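Proteophosphoglycan (Silicibacter pomeroyi DSS-3, PDB 2RE3) is of unknown function but belongs to the DUF1285 family, whose members are possibly involved in signal transduction. Local coordinates at residues E140-V145 / E152-R157; Q110-T115 / N128-A133; A94-V99 / V118-V123; D13-S18 / R65-I70. All coordinates share one frame; numbering follows the deposited sequence.

Contact 1 of 4, residues E140-V145 / E152-R157; sequences EPAPYV and EALIDR
Leu154 carries CG anti to the backbone N (chi1 -178°), while Tyr144 carries CG anti to the carbonyl carbon (chi1 -56°). These torsions bring the two side chains together on one face of the sheet. CD1 of Leu154 lies over one face of the Tyr144 ring in a CH-pi contact, 3.8 Å from its centroid and offset toward the rim. Tyr144 CE2 is the nearest ring atom, 3.4 Å from Leu154 CD1.

The backbones form an antiparallel ladder. Tyr144 and Leu154 are a non-hydrogen-bonded pair. Val145 and Ala153 are hydrogen-bonded: Val145 N gives to Ala153 O at 2.9 Å. Ala153 N returns an almost straight bond to Val145 O at 2.8 Å. Ile155 N adds a third bond, to Pro143 O at 3.0 Å. Val145 CG1 packs on Ala153 CB on the other face. The Ile155 and Pro143 side chains cross at about a right angle, with Ile155 CD1 4.0 Å from Pro143 CG.

Tyr144 OH is bonded to Asp93, and Arg131 makes a cation-pi contact with the ring and a salt bridge with Glu152. With an alanine in place of Tyr144, Leu154 CD1 would probably lose the ring face it rests on, and Asp93 its hydroxyl partner.

The two strands make a hairpin, flanked by strand 96-104 on the 151-155 side and strand 130-131 on the 144-148 side. Phe114 of strand 111-116 touches Val145 and Ile155.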
loop_
_atom_site.group_PDB
_atom_site.type_symbol
_atom_site.label_atom_id
_atom_site.label_comp_id
_atom_site.label_asym_id
_atom_site.label_seq_id
_atom_site.Cartn_x
_atom_site.Cartn_y
_atom_site.Cartn_z
ATOM N N GLU A 140 13.214 -4.639 -13.016
ATOM C CA GLU A 140 13.027 -3.179 -13.119
ATOM C C GLU A 140 12.537 -2.586 -11.775
ATOM O O GLU A 140 11.804 -3.255 -11.026
ATOM C CB GLU A 140 12.025 -2.842 -14.244
ATOM N N PRO A 141 12.954 -1.346 -11.449
ATOM C CA PRO A 141 12.451 -0.619 -10.259
ATOM C C PRO A 141 10.923 -0.712 -9.987
ATOM O O PRO A 141 10.130 -0.361 -10.854
ATOM C CB PRO A 141 12.868 0.835 -10.542
ATOM C CG PRO A 141 14.132 0.704 -11.390
ATOM C CD PRO A 141 13.986 -0.577 -12.179
ATOM N N ALA A 142 10.546 -1.218 -8.805
ATOM C CA ALA A 142 9.163 -1.191 -8.292
ATOM C C ALA A 142 9.178 -0.517 -6.908
ATOM O O ALA A 142 9.528 -1.122 -5.890
ATOM C CB ALA A 142 8.592 -2.583 -8.186
ATOM N N PRO A 143 8.823 0.756 -6.859
ATOM C CA PRO A 143 8.918 1.462 -5.605
ATOM C C PRO A 143 7.586 1.445 -4.839
ATOM O O PRO A 143 6.516 1.407 -5.444
ATOM C CB PRO A 143 9.249 2.881 -6.054
ATOM C CG PRO A 143 8.542 3.036 -7.347
ATOM C CD PRO A 143 8.304 1.631 -7.915
ATOM N N TYR A 144 7.677 1.506 -3.517
ATOM C CA TYR A 144 6.515 1.554 -2.645
ATOM C C TYR A 144 6.495 2.828 -1.837
ATOM O O TYR A 144 7.515 3.509 -1.735
ATOM C CB TYR A 144 6.568 0.388 -1.691
ATOM C CG TYR A 144 6.671 -0.964 -2.371
ATOM C CD1 TYR A 144 7.887 -1.434 -2.832
ATOM C CD2 TYR A 144 5.549 -1.791 -2.526
ATOM C CE1 TYR A 144 8.012 -2.689 -3.419
ATOM C CE2 TYR A 144 5.661 -3.062 -3.116
ATOM C CZ TYR A 144 6.915 -3.493 -3.559
ATOM O OH TYR A 144 7.083 -4.706 -4.147
ATOM N N VAL A 145 5.331 3.149 -1.266
ATOM C CA VAL A 145 5.212 4.190 -0.237
ATOM C C VAL A 145 4.366 3.681 0.936
ATOM O O VAL A 145 3.373 2.976 0.761
ATOM C CB VAL A 145 4.634 5.508 -0.785
ATOM C CG1 VAL A 145 3.247 5.327 -1.398
ATOM C CG2 VAL A 145 4.550 6.541 0.316
ATOM N N GLU A 152 1.916 -0.898 2.961
ATOM C CA GLU A 152 2.495 -0.122 1.919
ATOM C C GLU A 152 1.653 -0.156 0.660
ATOM O O GLU A 152 0.906 -1.091 0.445
ATOM C CB GLU A 152 3.869 -0.655 1.590
ATOM C CG GLU A 152 4.901 -0.350 2.625
ATOM C CD GLU A 152 6.262 -0.844 2.197
ATOM O OE1 GLU A 152 6.379 -2.048 1.891
ATOM O OE2 GLU A 152 7.196 -0.019 2.149
ATOM N N ALA A 153 1.818 0.889 -0.159
ATOM C CA ALA A 153 1.250 0.967 -1.484
ATOM C C ALA A 153 2.358 0.806 -2.568
ATOM O O ALA A 153 3.390 1.503 -2.558
ATOM C CB ALA A 153 0.539 2.298 -1.647
ATOM N N LEU A 154 2.134 -0.103 -3.507
ATOM C CA LEU A 154 2.965 -0.183 -4.701
ATOM C C LEU A 154 2.582 0.981 -5.602
ATOM O O LEU A 154 1.399 1.166 -5.904
ATOM C CB LEU A 154 2.734 -1.490 -5.446
ATOM C CG LEU A 154 3.587 -1.720 -6.682
ATOM C CD1 LEU A 154 5.049 -1.896 -6.291
ATOM C CD2 LEU A 154 3.075 -2.949 -7.434
ATOM N N ILE A 155 3.582 1.754 -6.031
ATOM C CA ILE A 155 3.338 2.924 -6.877
ATOM C C ILE A 155 3.124 2.440 -8.318
ATOM O O ILE A 155 3.990 1.771 -8.859
ATOM C CB ILE A 155 4.521 3.934 -6.762
ATOM C CG1 ILE A 155 4.596 4.495 -5.343
ATOM C CG2 ILE A 155 4.365 5.098 -7.702
ATOM C CD1 ILE A 155 5.940 5.054 -5.009
ATOM N N ASP A 156 1.967 2.749 -8.911
ATOM C CA ASP A 156 1.616 2.257 -10.272
ATOM C C ASP A 156 2.378 3.016 -11.363
ATOM O O ASP A 156 2.989 4.038 -11.081
ATOM C CB ASP A 156 0.098 2.315 -10.520
ATOM C CG ASP A 156 -0.428 3.747 -10.770
ATOM O OD1 ASP A 156 0.367 4.706 -10.721
ATOM O OD2 ASP A 156 -1.649 3.922 -11.030
ATOM N N ARG A 157 2.333 2.512 -12.600
ATOM C CA ARG A 157 3.127 3.059 -13.735
ATOM C C ARG A 157 2.851 4.532 -13.949
ATOM O O ARG A 157 3.769 5.342 -14.001
ATOM C CB ARG A 157 2.852 2.316 -15.064
ATOM C CG ARG A 157 2.932 0.766 -15.028
ATOM C CD ARG A 157 4.200 0.218 -14.321
ATOM N NE ARG A 157 5.454 0.356 -15.083
ATOM C CZ ARG A 157 6.670 0.524 -14.546
ATOM N NH1 ARG A 157 6.844 0.607 -13.229
ATOM N NH2 ARG A 157 7.730 0.625 -15.343
#

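Contact 2 of 4, residues Q110-T115 / N128-A133; sequences QVLTFT and NPIRMA
The Phe114 ring is the flat group here, and Ile130 approaches it obliquely. Ile130 CD1 stands 4.2 Å from Phe114 CE1. Ala98 and Val101 of strand 96-104 also pack on the Phe114 side chain. The same Ile130 methyl meets Leu112, with CD1 to CD1 at 4.1 Å. The Leu112 and Ile130 side chains cross at about a right angle.

Ile130 reaches across because CG1 is anti to the carbonyl carbon (chi1 -62°) and CD1 continues outward in an extended chain (chi2 165°). The backbones stay well apart, with Leu112 CA and Ile130 CA 10.0 Å from each other. Strands 111-116 and 130-131 belong to one sheet, yet strands 96-104, 151-155 and 144-148 lie between them in its order. A flat sheet would hold them farther apart. The sheet is therefore strongly curled, and this contact spans its concave side.

Phe183 and Leu185 of strand 181-185 also pack on Ile130.

The contact is small, with 80 Å² buried in all, and wholly apolar. Leu112 pairs with Ala124 through the backbone, and its N also bonds to Ser178 OG; Phe114 pairs with Ala122. Burial and shape, rather than any directional bond, hold these three side chains together.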
loop_
_atom_site.group_PDB
_atom_site.type_symbol
_atom_site.label_atom_id
_atom_site.label_comp_id
_atom_site.label_asym_id
_atom_site.label_seq_id
_atom_site.Cartn_x
_atom_site.Cartn_y
_atom_site.Cartn_z
ATOM N N GLN A 110 9.978 20.078 -1.766
ATOM C CA GLN A 110 8.724 19.530 -2.357
ATOM C C GLN A 110 8.066 18.476 -1.460
ATOM O O GLN A 110 8.736 17.809 -0.701
ATOM C CB GLN A 110 8.945 18.995 -3.785
ATOM C CG GLN A 110 9.006 17.497 -3.933
ATOM C CD GLN A 110 9.474 16.997 -5.324
ATOM O OE1 GLN A 110 9.186 17.597 -6.373
ATOM N NE2 GLN A 110 10.180 15.871 -5.320
ATOM N N VAL A 111 6.745 18.375 -1.535
ATOM C CA VAL A 111 5.977 17.382 -0.786
ATOM C C VAL A 111 5.110 16.550 -1.751
ATOM O O VAL A 111 4.386 17.077 -2.610
ATOM C CB VAL A 111 5.070 18.049 0.295
ATOM C CG1 VAL A 111 4.339 16.979 1.118
ATOM C CG2 VAL A 111 5.895 18.953 1.202
ATOM N N LEU A 112 5.203 15.244 -1.608
ATOM C CA LEU A 112 4.479 14.313 -2.475
ATOM C C LEU A 112 3.355 13.659 -1.675
ATOM O O LEU A 112 3.614 12.950 -0.704
ATOM C CB LEU A 112 5.423 13.234 -3.041
ATOM C CG LEU A 112 6.653 13.667 -3.844
ATOM C CD1 LEU A 112 7.533 12.447 -4.242
ATOM C CD2 LEU A 112 6.227 14.410 -5.068
ATOM N N THR A 113 2.109 13.919 -2.076
ATOM C CA THR A 113 0.943 13.275 -1.475
ATOM C C THR A 113 0.347 12.226 -2.426
ATOM O O THR A 113 -0.071 12.520 -3.556
ATOM C CB THR A 113 -0.095 14.290 -1.040
ATOM O OG1 THR A 113 0.488 15.116 -0.038
ATOM C CG2 THR A 113 -1.327 13.590 -0.448
ATOM N N PHE A 114 0.329 10.990 -1.945
ATOM C CA PHE A 114 -0.160 9.863 -2.720
ATOM C C PHE A 114 -1.586 9.519 -2.310
ATOM O O PHE A 114 -1.954 9.676 -1.146
ATOM C CB PHE A 114 0.702 8.656 -2.455
ATOM C CG PHE A 114 2.069 8.743 -3.038
ATOM C CD1 PHE A 114 3.089 9.337 -2.344
ATOM C CD2 PHE A 114 2.339 8.199 -4.279
ATOM C CE1 PHE A 114 4.342 9.401 -2.876
ATOM C CE2 PHE A 114 3.603 8.252 -4.804
ATOM C CZ PHE A 114 4.602 8.861 -4.103
ATOM N N THR A 115 -2.364 9.060 -3.276
ATOM C CA THR A 115 -3.671 8.493 -3.054
ATOM C C THR A 115 -3.627 7.049 -3.548
ATOM O O THR A 115 -3.058 6.789 -4.637
ATOM C CB THR A 115 -4.735 9.289 -3.821
ATOM O OG1 THR A 115 -4.733 10.631 -3.316
ATOM C CG2 THR A 115 -6.139 8.673 -3.665
ATOM N N ASN A 128 6.144 8.307 6.407
ATOM C CA ASN A 128 5.677 7.449 5.354
ATOM C C ASN A 128 6.743 7.398 4.234
ATOM O O ASN A 128 6.621 8.090 3.201
ATOM C CB ASN A 128 4.377 7.996 4.818
ATOM C CG ASN A 128 3.271 8.006 5.838
ATOM O OD1 ASN A 128 2.942 6.990 6.457
ATOM N ND2 ASN A 128 2.668 9.148 6.001
ATOM N N PRO A 129 7.813 6.609 4.435
ATOM C CA PRO A 129 8.904 6.694 3.465
ATOM C C PRO A 129 8.580 6.006 2.164
ATOM O O PRO A 129 7.705 5.139 2.131
ATOM C CB PRO A 129 10.065 6.003 4.168
ATOM C CG PRO A 129 9.438 5.047 5.087
ATOM C CD PRO A 129 8.118 5.660 5.512
ATOM N N ILE A 130 9.261 6.454 1.111
ATOM C CA ILE A 130 9.279 5.802 -0.196
ATOM C C ILE A 130 10.444 4.828 -0.186
ATOM O O ILE A 130 11.520 5.177 0.239
ATOM C CB ILE A 130 9.472 6.823 -1.328
ATOM C CG1 ILE A 130 8.286 7.791 -1.327
ATOM C CG2 ILE A 130 9.579 6.116 -2.663
ATOM C CD1 ILE A 130 8.482 9.061 -2.122
ATOM N N ARG A 131 10.231 3.606 -0.640
ATOM C CA ARG A 131 11.274 2.570 -0.624
ATOM C C ARG A 131 11.524 2.154 -2.053
ATOM O O ARG A 131 10.604 2.194 -2.856
ATOM C CB ARG A 131 10.733 1.392 0.176
ATOM C CG ARG A 131 11.447 0.096 -0.004
ATOM C CD ARG A 131 11.116 -0.849 1.126
ATOM N NE ARG A 131 9.776 -1.434 1.001
ATOM C CZ ARG A 131 9.484 -2.525 0.288
ATOM N NH1 ARG A 131 10.408 -3.176 -0.415
ATOM N NH2 ARG A 131 8.242 -2.972 0.261
HETATM N N MSE A 132 12.767 1.789 -2.375
HETATM C CA MSE A 132 13.087 1.204 -3.688
HETATM C C MSE A 132 13.132 -0.308 -3.566
HETATM O O MSE A 132 13.712 -0.825 -2.619
HETATM C CB MSE A 132 14.410 1.761 -4.302
HETATM C CG MSE A 132 15.722 1.737 -3.466
HETATM SE SE MSE A 132 17.403 2.252 -4.470
HETATM C CE MSE A 132 18.585 1.721 -3.020
ATOM N N ALA A 133 12.466 -1.009 -4.483
ATOM C CA ALA A 133 12.575 -2.437 -4.575
ATOM C C ALA A 133 12.635 -2.633 -6.063
ATOM O O ALA A 133 12.439 -1.678 -6.824
ATOM C CB ALA A 133 11.372 -3.112 -3.969
#

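Contact 3 of 4, residues A94-V99 / V118-V123; sequences APFVAV and VGDSAV
The start of strand 96-104 meets the turn that leads from strand 111-116 to strand 121-123, all in the curled six-stranded sheet. Phe96 and Val118 make the contact, and their side chains cross at about a right angle. Val118 CG2 lies 3.6 Å from Phe96 CE1 and 3.8 Å from Phe96 CD1. It comes to the ring obliquely. Phe96 holds CG anti to its carbonyl carbon (chi1 -57°), which points the ring at the turn. Pro95 CB sits above one face of the ring, offset toward the rim. Leu151 and Ala153 of strand 151-155 also touch Phe96.

Asp120 comes near the far end of the ring. Its OD2 is 4.5 Å from Phe96 CZ, a loose approach that is oblique to the ring. The backbone N of Asp120 bonds to Thr116 OG1. Between Val118 and Asp120, Gly119 takes a positive phi (94°). A side chain there would press on the carbonyl O of Val118.

Helix 61-68 closes over the pair: Ser68 touches both Phe96 and Val118, and Val64 and Arg65 also reach Val118. The two apolar groups thus sit where the two halves of the chain meet. Their contact is apolar and short in reach, and it lies beside a carboxylate oxygen, Asp120 OD2, that is engaged by Arg148.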
loop_
_atom_site.group_PDB
_atom_site.type_symbol
_atom_site.label_atom_id
_atom_site.label_comp_id
_atom_site.label_asym_id
_atom_site.label_seq_id
_atom_site.Cartn_x
_atom_site.Cartn_y
_atom_site.Cartn_z
ATOM N N ALA A 94 1.943 -5.724 -2.362
ATOM C CA ALA A 94 1.594 -4.773 -1.322
ATOM C C ALA A 94 0.088 -4.830 -1.158
ATOM O O ALA A 94 -0.621 -5.208 -2.087
ATOM C CB ALA A 94 2.058 -3.384 -1.683
ATOM N N PRO A 95 -0.410 -4.506 0.046
ATOM C CA PRO A 95 -1.855 -4.455 0.254
ATOM C C PRO A 95 -2.554 -3.345 -0.537
ATOM O O PRO A 95 -3.789 -3.392 -0.724
ATOM C CB PRO A 95 -1.983 -4.216 1.758
ATOM C CG PRO A 95 -0.643 -3.660 2.205
ATOM C CD PRO A 95 0.346 -4.239 1.289
ATOM N N PHE A 96 -1.784 -2.356 -0.993
ATOM C CA PHE A 96 -2.372 -1.231 -1.742
ATOM C C PHE A 96 -1.605 -0.882 -3.002
ATOM O O PHE A 96 -0.431 -1.212 -3.141
ATOM C CB PHE A 96 -2.436 0.005 -0.871
ATOM C CG PHE A 96 -3.213 -0.174 0.406
ATOM C CD1 PHE A 96 -4.574 -0.391 0.379
ATOM C CD2 PHE A 96 -2.583 -0.048 1.629
ATOM C CE1 PHE A 96 -5.285 -0.513 1.542
ATOM C CE2 PHE A 96 -3.292 -0.168 2.812
ATOM C CZ PHE A 96 -4.655 -0.406 2.763
ATOM N N VAL A 97 -2.291 -0.236 -3.924
ATOM C CA VAL A 97 -1.666 0.370 -5.059
ATOM C C VAL A 97 -1.888 1.877 -4.962
ATOM O O VAL A 97 -3.012 2.310 -4.772
ATOM C CB VAL A 97 -2.257 -0.144 -6.383
ATOM C CG1 VAL A 97 -1.858 0.777 -7.527
ATOM C CG2 VAL A 97 -1.806 -1.602 -6.653
ATOM N N ALA A 98 -0.812 2.653 -5.090
ATOM C CA ALA A 98 -0.880 4.114 -5.211
ATOM C C ALA A 98 -1.255 4.465 -6.645
ATOM O O ALA A 98 -0.499 4.155 -7.573
ATOM C CB ALA A 98 0.484 4.767 -4.851
ATOM N N VAL A 99 -2.402 5.110 -6.829
ATOM C CA VAL A 99 -2.890 5.432 -8.172
ATOM C C VAL A 99 -2.793 6.895 -8.551
ATOM O O VAL A 99 -3.051 7.256 -9.690
ATOM C CB VAL A 99 -4.349 5.023 -8.344
ATOM C CG1 VAL A 99 -4.468 3.478 -8.218
ATOM C CG2 VAL A 99 -5.242 5.793 -7.344
ATOM N N VAL A 118 -7.964 2.626 -2.735
ATOM C CA VAL A 118 -9.109 2.548 -1.847
ATOM C C VAL A 118 -9.369 3.928 -1.223
ATOM O O VAL A 118 -10.136 4.067 -0.279
ATOM C CB VAL A 118 -8.892 1.477 -0.792
ATOM C CG1 VAL A 118 -8.704 0.105 -1.480
ATOM C CG2 VAL A 118 -7.665 1.817 0.106
ATOM N N GLY A 119 -8.737 4.954 -1.766
ATOM C CA GLY A 119 -9.063 6.300 -1.378
ATOM C C GLY A 119 -8.221 6.902 -0.269
ATOM O O GLY A 119 -8.433 8.065 0.070
ATOM N N ASP A 120 -7.271 6.160 0.302
ATOM C CA ASP A 120 -6.474 6.724 1.376
ATOM C C ASP A 120 -5.363 7.630 0.831
ATOM O O ASP A 120 -4.872 7.472 -0.293
ATOM C CB ASP A 120 -5.848 5.654 2.252
ATOM C CG ASP A 120 -6.871 4.825 3.016
ATOM O OD1 ASP A 120 -7.918 5.377 3.487
ATOM O OD2 ASP A 120 -6.577 3.615 3.158
ATOM N N SER A 121 -4.960 8.563 1.670
ATOM C CA SER A 121 -3.995 9.572 1.329
ATOM C C SER A 121 -2.735 9.318 2.170
ATOM O O SER A 121 -2.851 9.085 3.369
ATOM C CB SER A 121 -4.611 10.918 1.694
ATOM O OG SER A 121 -3.709 11.962 1.457
ATOM N N ALA A 122 -1.542 9.381 1.578
ATOM C CA ALA A 122 -0.299 9.289 2.370
ATOM C C ALA A 122 0.682 10.337 1.948
ATOM O O ALA A 122 1.084 10.336 0.798
ATOM C CB ALA A 122 0.338 7.948 2.194
ATOM N N VAL A 123 1.071 11.217 2.868
ATOM C CA VAL A 123 2.049 12.247 2.585
ATOM C C VAL A 123 3.428 11.619 2.700
ATOM O O VAL A 123 3.819 11.166 3.797
ATOM C CB VAL A 123 1.939 13.374 3.610
ATOM C CG1 VAL A 123 3.149 14.315 3.518
ATOM C CG2 VAL A 123 0.592 14.116 3.459
#

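Contact 4 of 4, residues D13-S18 / R65-I70; sequences DGLLAS and RLFSSI
Phe67 is the first residue of 65-70 to touch the other helix, where it meets Leu15 and Ser18. The Phe67 ring has CG anti to its carbonyl carbon (chi1 -76°) and projects toward helix 15-21. Leu15 CD1 approaches it obliquely, 3.6 Å from Phe67 CE2. Leu15 O lies at the ring edge in its plane, 3.7 Å from Phe67 CZ. Ser18 CB is also at the edge, 4.4 Å from Phe67 CE1.

This is a helix-to-helix contact made by one aromatic side chain against the first turn of helix 15-21. Gly14 is the N-cap of that helix. Its carbonyl O accepts Ser18 N and Ser18 OG from opposite faces of its plane, the hydroxyl at 2.6 Å from Gly14 O. This holds the Ser18 hydroxyl on its own helix. Ile22, Trp51 and Leu80 also pack on Phe67.

Ser68 follows, its hydroxyl bonded to Val64 O. Ser69 OG gives a bond to Leu66 O, 2.6 Å away and in the carbonyl plane. Ile70 N then bonds to Phe67 O, and the Ile70 side chain packs on Leu80 of strand 77-81.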
loop_
_atom_site.group_PDB
_atom_site.type_symbol
_atom_site.label_atom_id
_atom_site.label_comp_id
_atom_site.label_asym_id
_atom_site.label_seq_id
_atom_site.Cartn_x
_atom_site.Cartn_y
_atom_site.Cartn_z
ATOM N N ASP A 13 -19.201 -18.055 8.531
ATOM C CA ASP A 13 -19.728 -16.746 8.102
ATOM C C ASP A 13 -18.953 -16.346 6.845
ATOM O O ASP A 13 -17.720 -16.315 6.875
ATOM C CB ASP A 13 -19.492 -15.685 9.189
ATOM C CG ASP A 13 -20.785 -15.238 9.899
ATOM O OD1 ASP A 13 -21.674 -16.075 10.201
ATOM O OD2 ASP A 13 -20.894 -14.022 10.174
ATOM N N GLY A 14 -19.665 -16.033 5.760
ATOM C CA GLY A 14 -19.051 -15.863 4.431
ATOM C C GLY A 14 -18.654 -14.436 4.083
ATOM O O GLY A 14 -18.580 -13.578 4.951
ATOM N N LEU A 15 -18.391 -14.177 2.804
ATOM C CA LEU A 15 -17.920 -12.868 2.361
ATOM C C LEU A 15 -18.867 -11.720 2.692
ATOM O O LEU A 15 -18.520 -10.802 3.451
ATOM C CB LEU A 15 -17.688 -12.885 0.857
ATOM C CG LEU A 15 -17.073 -11.613 0.290
ATOM C CD1 LEU A 15 -15.771 -11.386 1.022
ATOM C CD2 LEU A 15 -16.886 -11.732 -1.222
ATOM N N LEU A 16 -20.062 -11.785 2.119
ATOM C CA LEU A 16 -21.080 -10.763 2.276
ATOM C C LEU A 16 -21.582 -10.643 3.712
ATOM O O LEU A 16 -21.859 -9.528 4.181
ATOM C CB LEU A 16 -22.261 -11.055 1.331
ATOM C CG LEU A 16 -22.185 -10.473 -0.087
ATOM C CD1 LEU A 16 -20.754 -10.056 -0.503
ATOM C CD2 LEU A 16 -22.832 -11.389 -1.115
ATOM N N ALA A 17 -21.723 -11.771 4.409
ATOM C CA ALA A 17 -22.199 -11.721 5.789
ATOM C C ALA A 17 -21.162 -10.982 6.620
ATOM O O ALA A 17 -21.504 -10.137 7.438
ATOM C CB ALA A 17 -22.468 -13.110 6.357
ATOM N N SER A 18 -19.895 -11.260 6.367
ATOM C CA SER A 18 -18.831 -10.644 7.130
ATOM C C SER A 18 -18.777 -9.160 6.899
ATOM O O SER A 18 -18.576 -8.406 7.842
ATOM C CB SER A 18 -17.495 -11.261 6.763
ATOM O OG SER A 18 -17.517 -12.621 7.094
ATOM N N ARG A 65 -13.063 -1.304 0.179
ATOM C CA ARG A 65 -12.659 -0.230 1.110
ATOM C C ARG A 65 -12.934 -0.632 2.553
ATOM O O ARG A 65 -12.136 -0.390 3.455
ATOM C CB ARG A 65 -13.428 1.035 0.832
ATOM C CG ARG A 65 -12.797 1.976 -0.151
ATOM C CD ARG A 65 -13.648 3.248 -0.288
ATOM N NE ARG A 65 -14.416 3.094 -1.498
ATOM C CZ ARG A 65 -15.728 3.214 -1.622
ATOM N NH1 ARG A 65 -16.521 3.585 -0.625
ATOM N NH2 ARG A 65 -16.246 2.989 -2.800
ATOM N N LEU A 66 -14.066 -1.297 2.731
ATOM C CA LEU A 66 -14.524 -1.752 4.025
ATOM C C LEU A 66 -13.554 -2.780 4.607
ATOM O O LEU A 66 -13.076 -2.612 5.731
ATOM C CB LEU A 66 -15.946 -2.337 3.885
ATOM C CG LEU A 66 -16.766 -2.587 5.147
ATOM C CD1 LEU A 66 -17.066 -1.247 5.830
ATOM C CD2 LEU A 66 -18.096 -3.348 4.834
ATOM N N PHE A 67 -13.218 -3.821 3.843
ATOM C CA PHE A 67 -12.287 -4.819 4.354
ATOM C C PHE A 67 -10.903 -4.212 4.517
ATOM O O PHE A 67 -10.157 -4.622 5.382
ATOM C CB PHE A 67 -12.192 -6.054 3.444
ATOM C CG PHE A 67 -13.344 -6.984 3.556
ATOM C CD1 PHE A 67 -13.666 -7.571 4.758
ATOM C CD2 PHE A 67 -14.099 -7.312 2.445
ATOM C CE1 PHE A 67 -14.731 -8.441 4.858
ATOM C CE2 PHE A 67 -15.158 -8.183 2.543
ATOM C CZ PHE A 67 -15.465 -8.742 3.763
ATOM N N SER A 68 -10.545 -3.269 3.658
ATOM C CA SER A 68 -9.215 -2.670 3.701
ATOM C C SER A 68 -9.054 -1.864 4.976
ATOM O O SER A 68 -7.944 -1.730 5.467
ATOM C CB SER A 68 -8.963 -1.761 2.486
ATOM O OG SER A 68 -8.702 -2.533 1.316
ATOM N N SER A 69 -10.161 -1.319 5.497
ATOM C CA SER A 69 -10.117 -0.570 6.747
ATOM C C SER A 69 -9.651 -1.436 7.942
ATOM O O SER A 69 -9.196 -0.886 8.945
ATOM C CB SER A 69 -11.465 0.086 7.067
ATOM O OG SER A 69 -12.458 -0.833 7.548
ATOM N N ILE A 70 -9.762 -2.763 7.838
ATOM C CA ILE A 70 -9.388 -3.614 8.985
ATOM C C ILE A 70 -8.148 -4.474 8.702
ATOM O O ILE A 70 -7.924 -5.505 9.340
ATOM C CB ILE A 70 -10.584 -4.462 9.502
ATOM C CG1 ILE A 70 -11.195 -5.331 8.376
ATOM C CG2 ILE A 70 -11.597 -3.520 10.178
ATOM C CD1 ILE A 70 -12.069 -6.489 8.873
#

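Contacts 1, 2 and 3 belong to the same six-stranded sheet and are buried. Contact 4 is partly buried. It lies away from contacts 1 and 2, with centres about 26 and 28 Å off, but touches contact 3. Contact 1 joins neighbouring strands, so backbone bonds dominate it. Contacts 2 and 3 bridge elements that are not adjacent in the sheet and use a few apolar groups. Contact 4 is also mainly apolar but joins two helices. A probable backbone hydrogen bond from Ala142 N to Ala133 O ties contact 1 to contact 2, and backbone pairing of Leu154 with Phe96 and Ala98 ties it to contact 3. Arg65 and Ser68 of contact 4 touch Val118 of contact 3.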